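PDB 6DQX: ribonucleoside-diphosphate reductase, alpha chain from Actinobacillus ureae ATCC 25976, which probably catalyses the reduction of ribonucleoside diphosphates to deoxyribonucleotides, as the catalytic subunit of a class Id ribonucleotide reductase. Local coordinates for residues M412-T417 against Q518-N523; L348-W353 against P429-F434; F85-P90 against C291-N296; Q371-I376 against A510-Y515; L248-N253 against T541-G546. All coordinates share one frame; numbering follows the deposited sequence.

Contact 1: residues M412-T417 against Q518-N523; sequences MSIAPT and QGQSIN
M412 to P416 and Q518 to S521 run alongside each other in nearly the same direction, their end-to-end vectors 14° apart. Three backbone bonds join them. Q518 N reaches M412 O at 3.1 Å. I414 then uses both of its polar backbone atoms: its N donates to G519 O at 2.9 Å, and its O takes S521 N at 2.9 Å with an almost straight N-H...O angle of 178°. This alternation, one residue bonded to the two that flank Q520, is the signature of a parallel bridge, here a single one between I414 and Q520.

The side chain of Q518 can be followed outward. Its CB lies 3.8 Å from S413 CB and, like CG after it, also packs on M412 O. CG stands anti to the carbonyl carbon (chi1 -57°), and the chain continues extended, so that CD and NE2 pass beside S413 CB. The amide oxygen OE1 is taken by M279 N. At the bridge, I414 CG1 lies 3.9 Å from Q520 CG, the two side chains pointing the same way; beyond it, P416 CD rests 3.4 Å from S521 OG, a hydroxyl bonded to C275 O. The backbone therefore supplies the polar pairing across this buried interface, while the side chains meet largely through carbon, and the polar ends of Q518, Q520 and S521 bond elsewhere in the protein.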
# COMPACT_ATOMS: atom_id res chain seq x y z
N MET A 412 4.27 -11.41 -30.99
CA MET A 412 5.24 -10.33 -31.25
C MET A 412 4.94 -8.99 -30.61
O MET A 412 3.80 -8.55 -30.60
CB MET A 412 5.43 -10.12 -32.77
CG MET A 412 6.16 -11.27 -33.44
SD MET A 412 6.29 -11.07 -35.23
CE MET A 412 7.46 -9.70 -35.17
N SER A 413 5.99 -8.34 -30.14
CA SER A 413 5.88 -7.01 -29.57
C SER A 413 7.23 -6.36 -29.67
O SER A 413 8.26 -7.03 -29.46
CB SER A 413 5.44 -7.09 -28.09
OG SER A 413 6.42 -7.72 -27.30
N ILE A 414 7.28 -5.05 -29.88
CA ILE A 414 8.57 -4.39 -30.06
C ILE A 414 8.91 -3.52 -28.85
O ILE A 414 8.63 -2.32 -28.81
CB ILE A 414 8.64 -3.58 -31.39
CG1 ILE A 414 8.14 -4.42 -32.57
CG2 ILE A 414 10.04 -3.02 -31.62
CD1 ILE A 414 8.83 -5.75 -32.75
N ALA A 415 9.52 -4.16 -27.86
CA ALA A 415 9.98 -3.49 -26.66
C ALA A 415 11.24 -2.62 -26.88
O ALA A 415 11.98 -2.80 -27.85
CB ALA A 415 10.26 -4.52 -25.59
N PRO A 416 11.52 -1.71 -25.93
CA PRO A 416 12.79 -0.98 -25.97
C PRO A 416 13.92 -1.96 -25.66
O PRO A 416 13.70 -2.97 -24.98
CB PRO A 416 12.64 0.05 -24.83
CG PRO A 416 11.19 0.05 -24.48
CD PRO A 416 10.75 -1.35 -24.72
N THR A 417 15.11 -1.73 -26.18
CA THR A 417 16.20 -2.71 -25.99
C THR A 417 17.54 -2.02 -25.68
O THR A 417 18.58 -2.49 -26.13
CB THR A 417 16.39 -3.64 -27.23
OG1 THR A 417 16.86 -2.87 -28.32
CG2 THR A 417 15.14 -4.37 -27.62
N GLN A 518 0.89 -7.57 -31.01
CA GLN A 518 0.87 -6.62 -29.91
C GLN A 518 1.25 -5.24 -30.45
O GLN A 518 0.70 -4.79 -31.49
CB GLN A 518 1.74 -7.09 -28.74
CG GLN A 518 1.38 -8.47 -28.17
CD GLN A 518 1.85 -8.61 -26.73
OE1 GLN A 518 1.43 -7.85 -25.86
NE2 GLN A 518 2.76 -9.54 -26.48
N GLY A 519 2.14 -4.54 -29.77
CA GLY A 519 2.45 -3.16 -30.13
C GLY A 519 3.91 -2.87 -30.25
O GLY A 519 4.76 -3.79 -30.37
N GLN A 520 4.23 -1.58 -30.22
CA GLN A 520 5.56 -1.13 -30.44
C GLN A 520 5.88 0.09 -29.57
O GLN A 520 5.10 1.03 -29.55
CB GLN A 520 5.77 -0.69 -31.92
CG GLN A 520 5.40 -1.71 -32.97
CD GLN A 520 5.52 -1.09 -34.35
OE1 GLN A 520 6.63 -0.66 -34.74
NE2 GLN A 520 4.41 -0.95 -35.05
N SER A 521 7.01 0.05 -28.86
CA SER A 521 7.46 1.22 -28.06
C SER A 521 8.13 2.21 -28.97
O SER A 521 9.25 1.98 -29.41
CB SER A 521 8.44 0.79 -26.96
OG SER A 521 7.86 -0.26 -26.23
N ILE A 522 7.42 3.28 -29.27
CA ILE A 522 7.87 4.24 -30.23
C ILE A 522 8.12 5.58 -29.54
O ILE A 522 7.18 6.26 -29.11
CB ILE A 522 6.85 4.39 -31.37
CG1 ILE A 522 6.71 3.04 -32.10
CG2 ILE A 522 7.23 5.56 -32.30
CD1 ILE A 522 7.93 2.55 -32.89
N ASN A 523 9.39 5.91 -29.50
CA ASN A 523 9.88 7.24 -29.07
C ASN A 523 10.02 8.16 -30.27
O ASN A 523 10.24 7.72 -31.39
CB ASN A 523 11.24 7.10 -28.38
CG ASN A 523 11.17 6.34 -27.06
OD1 ASN A 523 10.25 6.55 -26.29
ND2 ASN A 523 12.15 5.47 -26.81

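Contact 2: residues L348-W353 against P429-F434; sequences LGVLGW and PSVEPF
V350 and W353 meet the turn at S430 and V431 through three kinds of contact. Among the polar ones, the single hydrogen bond is weak: W353 N points at S430 O over 3.4 Å, although the N-H...O angle of 162° is good. L351 CA also approaches S430 O in a CA-H...O contact, so S430 O faces both the strand end and the first turn of the helix. A separate CA-H...O contact runs the other way, S430 CA lying 3.4 Å from V350 O with 172° at the hydrogen. The position of S430 is set by the type II' turn from P429 to E432, closed by E432 N on P429 O at 2.8 Å.

The apolar contacts centre on V431. Its CG1 touches V350 CG2 at 3.9 Å, the two valines crossing obliquely, and its CB lies 4.0 Å from W353 CD1. Finally, the indole meets the turn by its edge: with CG anti to the backbone N (chi1 172°), CD1 comes to 3.4 Å from V431 O, close to the ring plane.

The contact thus sits where strand 347-351, paired in parallel with strand 288-296, passes into helix 353-359. Q508 of helix 502-513 takes W353 NE1, and helix 367-395 packs against V350 and W353.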
# COMPACT_ATOMS: atom_id res chain seq x y z
N LEU A 348 7.93 -11.67 -28.74
CA LEU A 348 9.20 -11.73 -29.46
C LEU A 348 9.36 -10.38 -30.20
O LEU A 348 8.44 -9.93 -30.91
CB LEU A 348 9.19 -12.88 -30.46
CG LEU A 348 10.46 -13.07 -31.33
CD1 LEU A 348 10.69 -14.56 -31.57
CD2 LEU A 348 10.38 -12.29 -32.66
N GLY A 349 10.51 -9.75 -30.02
CA GLY A 349 10.81 -8.43 -30.56
C GLY A 349 12.02 -8.43 -31.46
O GLY A 349 12.46 -9.49 -31.93
N VAL A 350 12.59 -7.24 -31.66
CA VAL A 350 13.74 -7.04 -32.53
C VAL A 350 14.66 -5.98 -31.99
O VAL A 350 14.26 -5.18 -31.14
CB VAL A 350 13.32 -6.56 -33.97
CG1 VAL A 350 12.38 -7.59 -34.59
CG2 VAL A 350 12.69 -5.18 -33.95
N LEU A 351 15.90 -6.03 -32.45
CA LEU A 351 16.82 -4.88 -32.33
C LEU A 351 17.72 -4.83 -33.55
O LEU A 351 17.66 -5.72 -34.40
CB LEU A 351 17.63 -4.96 -31.02
CG LEU A 351 18.24 -6.30 -30.64
CD1 LEU A 351 19.50 -6.61 -31.41
CD2 LEU A 351 18.54 -6.32 -29.13
N GLY A 352 18.46 -3.74 -33.69
CA GLY A 352 19.41 -3.62 -34.78
C GLY A 352 18.80 -3.24 -36.11
O GLY A 352 19.41 -3.48 -37.14
N TRP A 353 17.59 -2.67 -36.11
CA TRP A 353 16.97 -2.19 -37.36
C TRP A 353 17.84 -1.15 -38.08
O TRP A 353 18.16 -1.31 -39.27
CB TRP A 353 15.61 -1.57 -37.05
CG TRP A 353 14.87 -0.85 -38.15
CD1 TRP A 353 14.28 0.38 -38.06
CD2 TRP A 353 14.60 -1.32 -39.49
NE1 TRP A 353 13.66 0.71 -39.25
CE2 TRP A 353 13.83 -0.32 -40.14
CE3 TRP A 353 14.90 -2.49 -40.19
CZ2 TRP A 353 13.40 -0.44 -41.48
CZ3 TRP A 353 14.48 -2.60 -41.55
CH2 TRP A 353 13.73 -1.59 -42.15
N PRO A 429 19.18 0.36 -31.03
CA PRO A 429 18.07 -0.09 -30.16
C PRO A 429 16.75 -0.32 -30.89
O PRO A 429 16.36 0.51 -31.68
CB PRO A 429 17.95 1.05 -29.15
CG PRO A 429 18.49 2.23 -29.83
CD PRO A 429 19.41 1.81 -30.92
N SER A 430 16.11 -1.47 -30.64
CA SER A 430 14.81 -1.82 -31.23
C SER A 430 14.70 -1.35 -32.67
O SER A 430 15.53 -1.75 -33.50
CB SER A 430 13.59 -1.43 -30.35
OG SER A 430 13.36 -0.04 -30.34
N VAL A 431 13.70 -0.54 -32.97
CA VAL A 431 13.50 0.03 -34.32
C VAL A 431 13.89 1.50 -34.35
O VAL A 431 13.57 2.21 -35.27
CB VAL A 431 12.03 -0.13 -34.79
CG1 VAL A 431 11.73 -1.60 -35.05
CG2 VAL A 431 11.02 0.43 -33.78
N GLU A 432 14.57 1.96 -33.32
CA GLU A 432 14.87 3.38 -33.15
C GLU A 432 16.15 3.72 -33.93
O GLU A 432 17.07 2.90 -34.00
CB GLU A 432 15.05 3.62 -31.65
CG GLU A 432 14.71 4.98 -31.11
CD GLU A 432 14.72 5.00 -29.58
OE1 GLU A 432 15.78 5.29 -29.03
OE2 GLU A 432 13.69 4.69 -28.94
N PRO A 433 16.26 4.94 -34.48
CA PRO A 433 17.55 5.33 -35.00
C PRO A 433 18.59 5.44 -33.89
O PRO A 433 18.25 5.76 -32.74
CB PRO A 433 17.29 6.73 -35.61
CG PRO A 433 15.81 6.81 -35.81
CD PRO A 433 15.24 5.99 -34.69
N PHE A 434 19.84 5.17 -34.22
CA PHE A 434 20.97 5.56 -33.40
C PHE A 434 20.86 7.01 -32.98
O PHE A 434 20.54 7.87 -33.80
CB PHE A 434 22.29 5.39 -34.14
CG PHE A 434 22.83 3.99 -34.15
CD1 PHE A 434 23.16 3.34 -32.97
CD2 PHE A 434 23.11 3.36 -35.36
CE1 PHE A 434 23.70 2.07 -32.99
CE2 PHE A 434 23.66 2.08 -35.38
CZ PHE A 434 23.97 1.43 -34.19

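Contact 3: residues F85-P90 against C291-N296; sequences FSLSSP and CLSSMN
L292 opens the contact by laying CD1 3.7 Å from S88 CB, with its carbonyl oxygen facing the same CB. Its N donates to a water that is also hydrogen-bonded to S88 OG, so a single water bridges S88 OG and L292 N; S88 OG in addition caps helix 89-94 through I91 N.

S293 follows on the face it shares with F85 and M295. Its hydroxyl turns back on its own strand and donates to L292 O at 2.7 Å, while OG also packs 3.4 Å from L87 CA.

S294 carries the polar pairing. Its O accepts from S86 N at 2.8 Å (173° at the hydrogen), and its N donates to S86 O at 2.9 Å, the reciprocal bonds of an antiparallel hydrogen-bonded pair. A second water links the hydroxyls, 2.8 Å from S86 OG and 2.9 Å from S294 OG.

M295 comes next, opposite F85 in a non-hydrogen-bonded pair. Bent at both chi2 and chi3, its chain brings SD beside the phenyl ring, 3.7 Å from F85 CE1. Seen from the ring centroid, SD is 75° off the normal, a Met-aromatic contact at the edge.

Strand 288-296 is also paired in parallel with strand 347-351 at G349 and L351. The short strand 85-87 thus joins antiparallel to the mixed sheet that belongs to the ribonucleotide reductase barrel.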
# COMPACT_ATOMS: atom_id res chain seq x y z
N PHE A 85 20.29 -13.63 -31.40
CA PHE A 85 19.33 -13.55 -30.27
C PHE A 85 19.80 -12.62 -29.19
O PHE A 85 20.93 -12.74 -28.72
CB PHE A 85 19.20 -14.89 -29.51
CG PHE A 85 18.56 -15.99 -30.27
CD1 PHE A 85 17.85 -15.78 -31.44
CD2 PHE A 85 18.63 -17.29 -29.76
CE1 PHE A 85 17.28 -16.84 -32.10
CE2 PHE A 85 18.05 -18.35 -30.41
CZ PHE A 85 17.37 -18.12 -31.60
N SER A 86 18.90 -11.79 -28.70
CA SER A 86 19.08 -11.10 -27.43
C SER A 86 18.04 -11.68 -26.48
O SER A 86 16.91 -11.89 -26.88
CB SER A 86 18.86 -9.60 -27.63
OG SER A 86 18.56 -8.94 -26.42
N LEU A 87 18.43 -11.93 -25.23
CA LEU A 87 17.52 -12.44 -24.20
C LEU A 87 17.24 -11.32 -23.23
O LEU A 87 18.09 -10.45 -23.00
CB LEU A 87 18.13 -13.64 -23.46
CG LEU A 87 18.74 -14.74 -24.33
CD1 LEU A 87 19.27 -15.83 -23.43
CD2 LEU A 87 17.73 -15.28 -25.31
N SER A 88 16.04 -11.35 -22.64
CA SER A 88 15.63 -10.29 -21.72
C SER A 88 16.43 -10.39 -20.43
O SER A 88 16.93 -11.46 -20.07
CB SER A 88 14.15 -10.40 -21.39
OG SER A 88 13.92 -11.52 -20.55
N SER A 89 16.50 -9.27 -19.71
CA SER A 89 17.23 -9.27 -18.44
C SER A 89 16.63 -10.20 -17.39
O SER A 89 17.39 -10.85 -16.69
CB SER A 89 17.48 -7.85 -17.91
OG SER A 89 16.31 -7.19 -17.56
N PRO A 90 15.28 -10.31 -17.28
CA PRO A 90 14.74 -11.34 -16.37
C PRO A 90 15.13 -12.78 -16.73
O PRO A 90 15.32 -13.60 -15.84
CB PRO A 90 13.22 -11.14 -16.48
CG PRO A 90 13.05 -9.71 -16.86
CD PRO A 90 14.19 -9.47 -17.82
N CYS A 291 6.64 -12.52 -21.76
CA CYS A 291 8.09 -12.58 -21.72
C CYS A 291 8.60 -12.18 -23.07
O CYS A 291 7.86 -12.19 -24.06
CB CYS A 291 8.60 -13.94 -21.33
SG CYS A 291 8.03 -15.24 -22.41
N LEU A 292 9.86 -11.83 -23.12
CA LEU A 292 10.42 -11.29 -24.35
C LEU A 292 11.82 -11.76 -24.57
O LEU A 292 12.54 -12.13 -23.65
CB LEU A 292 10.35 -9.77 -24.37
CG LEU A 292 11.28 -8.89 -23.55
CD1 LEU A 292 12.63 -8.68 -24.23
CD2 LEU A 292 10.66 -7.52 -23.26
N SER A 293 12.17 -11.76 -25.85
CA SER A 293 13.53 -11.86 -26.30
C SER A 293 13.45 -11.33 -27.74
O SER A 293 12.35 -11.07 -28.23
CB SER A 293 14.07 -13.29 -26.21
OG SER A 293 14.38 -13.66 -24.87
N SER A 294 14.60 -11.11 -28.37
CA SER A 294 14.65 -10.27 -29.58
C SER A 294 15.58 -10.81 -30.66
O SER A 294 16.67 -11.31 -30.37
CB SER A 294 15.09 -8.85 -29.23
OG SER A 294 14.47 -8.40 -28.02
N MET A 295 15.11 -10.71 -31.89
CA MET A 295 15.93 -11.06 -33.05
C MET A 295 16.81 -9.89 -33.47
O MET A 295 16.35 -8.78 -33.56
CB MET A 295 15.04 -11.45 -34.22
CG MET A 295 14.26 -12.76 -34.03
SD MET A 295 15.23 -14.24 -33.78
CE MET A 295 16.25 -14.29 -35.25
N ASN A 296 18.08 -10.17 -33.78
CA ASN A 296 19.02 -9.15 -34.18
C ASN A 296 18.90 -8.97 -35.68
O ASN A 296 19.43 -9.78 -36.46
CB ASN A 296 20.45 -9.58 -33.84
CG ASN A 296 21.46 -8.49 -34.07
OD1 ASN A 296 21.14 -7.42 -34.58
ND2 ASN A 296 22.73 -8.79 -33.75
O HOH W 1 15.89 -8.92 -25.60
O HOH W 2 11.11 -11.73 -20.30

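Contact 4: residues Q371-I376 against A510-Y515; sequences QKNNLI and AQRQKY
N373 is held on both ends of its amide, and this is the tight side of the contact. Its OD1 receives R512 NE at 2.9 Å, in the carbonyl plane on a lone pair, with a weak second bond from R512 NH2; the guanidinium stands steeply to the amide, their planes 79° apart. Its ND2 donates to Q511 OE1 at 2.9 Å, nearly straight and within the N373 amide plane, although it reaches the Q511 oxygen from above the carbonyl plane. ND2 is also hydrogen-bonded to Q508 O. With CG anti to the backbone N (chi1 -164°), N373 leaves helix 367-395 directly toward helix 502-513, and its amide links the two helices within the ribonucleotide reductase barrel domain. R512 continues inward, making a cation-pi contact with W353 and donating from NH1 to Q520 OE1.

The N374 side is partly exposed and includes solvent. Y515 OH donates to N374 OD1 at a short 2.5 Å, the oxygen lying at the ring edge and the amide turned 61° from the ring. A water donates to the same OD1 at 2.6 Å and accepts from K514 NZ, which also donates to Q511 O. Nearer the tight side, Q511 NE2 passes 3.8 Å from N374 CB on its way to M370 O.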
# COMPACT_ATOMS: atom_id res chain seq x y z
N GLN A 371 10.73 -0.87 -47.95
CA GLN A 371 10.72 -2.23 -48.51
C GLN A 371 11.26 -3.28 -47.58
O GLN A 371 10.70 -4.37 -47.45
CB GLN A 371 11.50 -2.29 -49.82
CG GLN A 371 10.90 -1.40 -50.87
CD GLN A 371 11.67 -1.50 -52.17
OE1 GLN A 371 12.90 -1.35 -52.19
NE2 GLN A 371 10.97 -1.83 -53.27
N LYS A 372 12.39 -2.97 -46.95
CA LYS A 372 13.00 -3.89 -45.99
C LYS A 372 12.13 -4.09 -44.74
O LYS A 372 12.06 -5.21 -44.19
CB LYS A 372 14.39 -3.39 -45.58
CG LYS A 372 15.45 -3.37 -46.71
CD LYS A 372 15.75 -4.76 -47.23
CE LYS A 372 17.10 -4.77 -47.95
NZ LYS A 372 17.26 -6.07 -48.61
N ASN A 373 11.47 -3.02 -44.33
CA ASN A 373 10.59 -3.02 -43.12
C ASN A 373 9.47 -4.04 -43.37
O ASN A 373 9.21 -4.91 -42.55
CB ASN A 373 10.04 -1.62 -42.91
CG ASN A 373 9.45 -1.39 -41.54
OD1 ASN A 373 9.96 -1.89 -40.55
ND2 ASN A 373 8.38 -0.62 -41.48
N ASN A 374 8.83 -3.94 -44.54
CA ASN A 374 7.78 -4.87 -44.89
C ASN A 374 8.27 -6.31 -44.93
O ASN A 374 7.61 -7.22 -44.40
CB ASN A 374 7.16 -4.50 -46.25
CG ASN A 374 6.00 -5.38 -46.60
OD1 ASN A 374 4.92 -5.24 -46.01
ND2 ASN A 374 6.17 -6.26 -47.59
N LEU A 375 9.42 -6.54 -45.58
CA LEU A 375 9.99 -7.87 -45.74
C LEU A 375 10.31 -8.51 -44.39
O LEU A 375 9.94 -9.64 -44.13
CB LEU A 375 11.27 -7.79 -46.57
CG LEU A 375 12.03 -9.11 -46.72
CD1 LEU A 375 11.16 -10.17 -47.40
CD2 LEU A 375 13.31 -8.85 -47.46
N ILE A 376 11.03 -7.77 -43.57
CA ILE A 376 11.47 -8.30 -42.28
C ILE A 376 10.30 -8.68 -41.38
O ILE A 376 10.23 -9.82 -40.85
CB ILE A 376 12.41 -7.30 -41.58
CG1 ILE A 376 13.76 -7.33 -42.31
CG2 ILE A 376 12.58 -7.63 -40.10
CD1 ILE A 376 14.77 -6.31 -41.84
N ALA A 510 3.69 2.47 -38.46
CA ALA A 510 2.37 2.19 -39.01
C ALA A 510 2.43 1.07 -40.02
O ALA A 510 1.56 0.19 -40.01
CB ALA A 510 1.76 3.44 -39.64
N GLN A 511 3.47 1.08 -40.86
CA GLN A 511 3.64 0.07 -41.89
C GLN A 511 3.83 -1.32 -41.33
O GLN A 511 3.19 -2.26 -41.81
CB GLN A 511 4.78 0.45 -42.82
CG GLN A 511 5.01 -0.55 -43.95
CD GLN A 511 6.35 -0.36 -44.66
OE1 GLN A 511 7.32 0.18 -44.11
NE2 GLN A 511 6.41 -0.82 -45.92
N ARG A 512 4.72 -1.47 -40.33
CA ARG A 512 4.98 -2.79 -39.77
C ARG A 512 3.90 -3.29 -38.79
O ARG A 512 3.83 -4.49 -38.54
CB ARG A 512 6.39 -2.86 -39.15
CG ARG A 512 6.56 -2.12 -37.81
CD ARG A 512 7.96 -2.33 -37.25
NE ARG A 512 8.96 -1.51 -37.89
CZ ARG A 512 9.29 -0.26 -37.55
NH1 ARG A 512 8.72 0.39 -36.54
NH2 ARG A 512 10.23 0.36 -38.23
N GLN A 513 3.05 -2.39 -38.29
CA GLN A 513 2.02 -2.76 -37.32
C GLN A 513 1.10 -3.87 -37.80
O GLN A 513 0.67 -4.68 -36.98
CB GLN A 513 1.20 -1.56 -36.86
CG GLN A 513 0.29 -1.82 -35.66
CD GLN A 513 1.04 -2.36 -34.44
OE1 GLN A 513 1.82 -1.65 -33.82
NE2 GLN A 513 0.83 -3.64 -34.12
N LYS A 514 0.83 -3.95 -39.11
CA LYS A 514 -0.04 -5.02 -39.60
C LYS A 514 0.53 -6.42 -39.37
O LYS A 514 -0.23 -7.41 -39.36
CB LYS A 514 -0.41 -4.84 -41.08
CG LYS A 514 0.70 -5.11 -42.07
CD LYS A 514 0.24 -4.85 -43.50
CE LYS A 514 0.18 -3.36 -43.80
NZ LYS A 514 1.51 -2.71 -43.84
N TYR A 515 1.86 -6.52 -39.19
CA TYR A 515 2.52 -7.79 -38.94
C TYR A 515 2.80 -8.10 -37.47
O TYR A 515 3.44 -9.11 -37.18
CB TYR A 515 3.86 -7.78 -39.66
CG TYR A 515 3.72 -7.56 -41.13
CD1 TYR A 515 3.03 -8.47 -41.90
CD2 TYR A 515 4.26 -6.44 -41.75
CE1 TYR A 515 2.87 -8.28 -43.28
CE2 TYR A 515 4.10 -6.23 -43.12
CZ TYR A 515 3.43 -7.17 -43.87
OH TYR A 515 3.27 -6.99 -45.24
O HOH W 3 3.26 -3.26 -45.66

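Contact 5: residues L248-N253 against T541-G546; sequences LFFKDN and TAEELG
Two first torsions set up the contact between F250 and E543. That of F250 (chi1 -64°, CG anti to the carbonyl carbon) turns the phenyl ring under E543 CB, which stands over one face, 3.9 Å from the centroid and only 14° off the normal, a CH-pi contact displaced toward the rim. That of E543 (chi1 -176°, CG anti to the backbone N) places CG beside F250 CD1; the chain then bends at chi2 and turns the carboxylate toward H216 ND1, which OE1 engages. A542 CB adds an apolar touch 4.2 Å from F250 CE2.

N253, in the first turn of helix 251-256, supplies the hydrogen bond. Its ND2 reaches E543 O at 3.0 Å, in the carbonyl plane on a lone pair, and also donates to L547 O. E543 O also accepts G546 N, at 3.2 Å, within the Schellman motif that ends helix 532-544. The N253 amide lies against G546, with ND2 3.5 Å from G546 C. A water donates to E543 OE1 at 2.7 Å and more weakly to N253 OD1.

In chemical terms, a neutral amide satisfies carbonyls at a helix C-terminus, and the glutamate presents methylene carbon to the aromatic face while its carboxylate, probably charged, turns to H216 and a water.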
# COMPACT_ATOMS: atom_id res chain seq x y z
N LEU A 248 0.91 7.76 -24.64
CA LEU A 248 -0.37 7.74 -25.31
C LEU A 248 -0.75 6.30 -25.62
O LEU A 248 0.06 5.55 -26.15
CB LEU A 248 -0.31 8.56 -26.58
CG LEU A 248 -0.04 10.05 -26.31
CD1 LEU A 248 0.25 10.76 -27.62
CD2 LEU A 248 -1.24 10.68 -25.61
N PHE A 249 -1.99 5.94 -25.29
CA PHE A 249 -2.54 4.62 -25.61
C PHE A 249 -3.77 4.88 -26.46
O PHE A 249 -4.80 5.39 -25.99
CB PHE A 249 -2.83 3.84 -24.33
CG PHE A 249 -3.50 2.52 -24.55
CD1 PHE A 249 -2.81 1.45 -25.09
CD2 PHE A 249 -4.82 2.33 -24.19
CE1 PHE A 249 -3.43 0.22 -25.27
CE2 PHE A 249 -5.45 1.11 -24.37
CZ PHE A 249 -4.76 0.05 -24.92
N PHE A 250 -3.65 4.60 -27.76
CA PHE A 250 -4.78 4.76 -28.68
C PHE A 250 -5.66 3.53 -28.63
O PHE A 250 -5.51 2.59 -29.38
CB PHE A 250 -4.28 5.06 -30.10
CG PHE A 250 -3.55 6.35 -30.19
CD1 PHE A 250 -4.19 7.53 -29.84
CD2 PHE A 250 -2.22 6.40 -30.59
CE1 PHE A 250 -3.52 8.74 -29.91
CE2 PHE A 250 -1.55 7.62 -30.66
CZ PHE A 250 -2.21 8.78 -30.33
N LYS A 251 -6.62 3.59 -27.71
CA LYS A 251 -7.32 2.39 -27.26
C LYS A 251 -8.17 1.76 -28.35
O LYS A 251 -8.37 0.54 -28.37
CB LYS A 251 -8.16 2.70 -26.00
CG LYS A 251 -9.18 3.83 -26.15
CD LYS A 251 -9.91 4.04 -24.82
CE LYS A 251 -10.60 5.38 -24.76
NZ LYS A 251 -11.46 5.49 -23.53
N ASP A 252 -8.69 2.56 -29.26
CA ASP A 252 -9.51 2.00 -30.32
C ASP A 252 -8.64 1.30 -31.39
O ASP A 252 -9.03 0.24 -31.89
CB ASP A 252 -10.46 3.06 -30.88
CG ASP A 252 -11.53 3.48 -29.85
OD1 ASP A 252 -12.08 2.61 -29.12
OD2 ASP A 252 -11.82 4.69 -29.78
N ASN A 253 -7.44 1.82 -31.65
CA ASN A 253 -6.46 1.12 -32.50
C ASN A 253 -5.99 -0.18 -31.84
O ASN A 253 -5.91 -1.23 -32.51
CB ASN A 253 -5.28 2.01 -32.86
CG ASN A 253 -5.66 3.20 -33.72
OD1 ASN A 253 -6.74 3.23 -34.34
ND2 ASN A 253 -4.81 4.23 -33.74
N THR A 541 -1.73 12.21 -36.68
CA THR A 541 -1.33 11.30 -37.76
C THR A 541 -1.04 9.90 -37.22
O THR A 541 -1.48 8.91 -37.82
CB THR A 541 -0.15 11.86 -38.53
OG1 THR A 541 -0.57 13.07 -39.18
CG2 THR A 541 0.38 10.87 -39.56
N ALA A 542 -0.37 9.83 -36.07
CA ALA A 542 -0.09 8.54 -35.42
C ALA A 542 -1.36 7.75 -35.19
O ALA A 542 -1.44 6.57 -35.57
CB ALA A 542 0.66 8.74 -34.11
N GLU A 543 -2.37 8.39 -34.60
CA GLU A 543 -3.66 7.74 -34.39
C GLU A 543 -4.33 7.39 -35.72
O GLU A 543 -4.89 6.29 -35.86
CB GLU A 543 -4.63 8.60 -33.56
CG GLU A 543 -5.95 7.87 -33.25
CD GLU A 543 -7.09 8.16 -34.21
OE1 GLU A 543 -8.12 7.45 -34.14
OE2 GLU A 543 -6.99 9.07 -35.05
N GLU A 544 -4.33 8.32 -36.66
CA GLU A 544 -4.97 8.07 -37.97
C GLU A 544 -4.36 6.87 -38.70
O GLU A 544 -5.07 6.11 -39.33
CB GLU A 544 -4.89 9.30 -38.89
CG GLU A 544 -5.94 10.34 -38.59
CD GLU A 544 -5.65 11.67 -39.28
OE1 GLU A 544 -5.16 11.63 -40.43
OE2 GLU A 544 -5.90 12.74 -38.64
N LEU A 545 -3.05 6.72 -38.60
CA LEU A 545 -2.35 5.62 -39.26
C LEU A 545 -2.44 4.27 -38.55
O LEU A 545 -1.99 3.28 -39.08
CB LEU A 545 -0.90 6.00 -39.52
CG LEU A 545 -0.70 7.12 -40.54
CD1 LEU A 545 0.77 7.39 -40.76
CD2 LEU A 545 -1.38 6.79 -41.88
N GLY A 546 -3.04 4.22 -37.36
CA GLY A 546 -3.32 2.98 -36.65
C GLY A 546 -2.34 2.60 -35.55
O GLY A 546 -2.41 1.48 -35.06
O HOH W 4 -8.29 5.24 -32.66

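Contacts 1 to 4 form a connected network through the middle of the chain. Contact 1, about 3 Å from the chain centre, touches the other three: T417 OG1 bonds S430 N of contact 2 at 2.8 Å, A415 CB packs on L292 CD2 of contact 3, and Q520 NE2 reaches Q513 OE1 of contact 4 at 2.9 Å. Contacts 2 and 3 share neighbouring strands, with G349 N on S293 O at 2.9 Å. W353 of contact 2 lies against N373 and R512 of contact 4. Contact 5 meets contact 4 where L545 CB packs on A510 CB at 3.7 Å. A bound magnesium ion lies about 14 Å from the F250 side chain, so contact 5 is not part of a metal site.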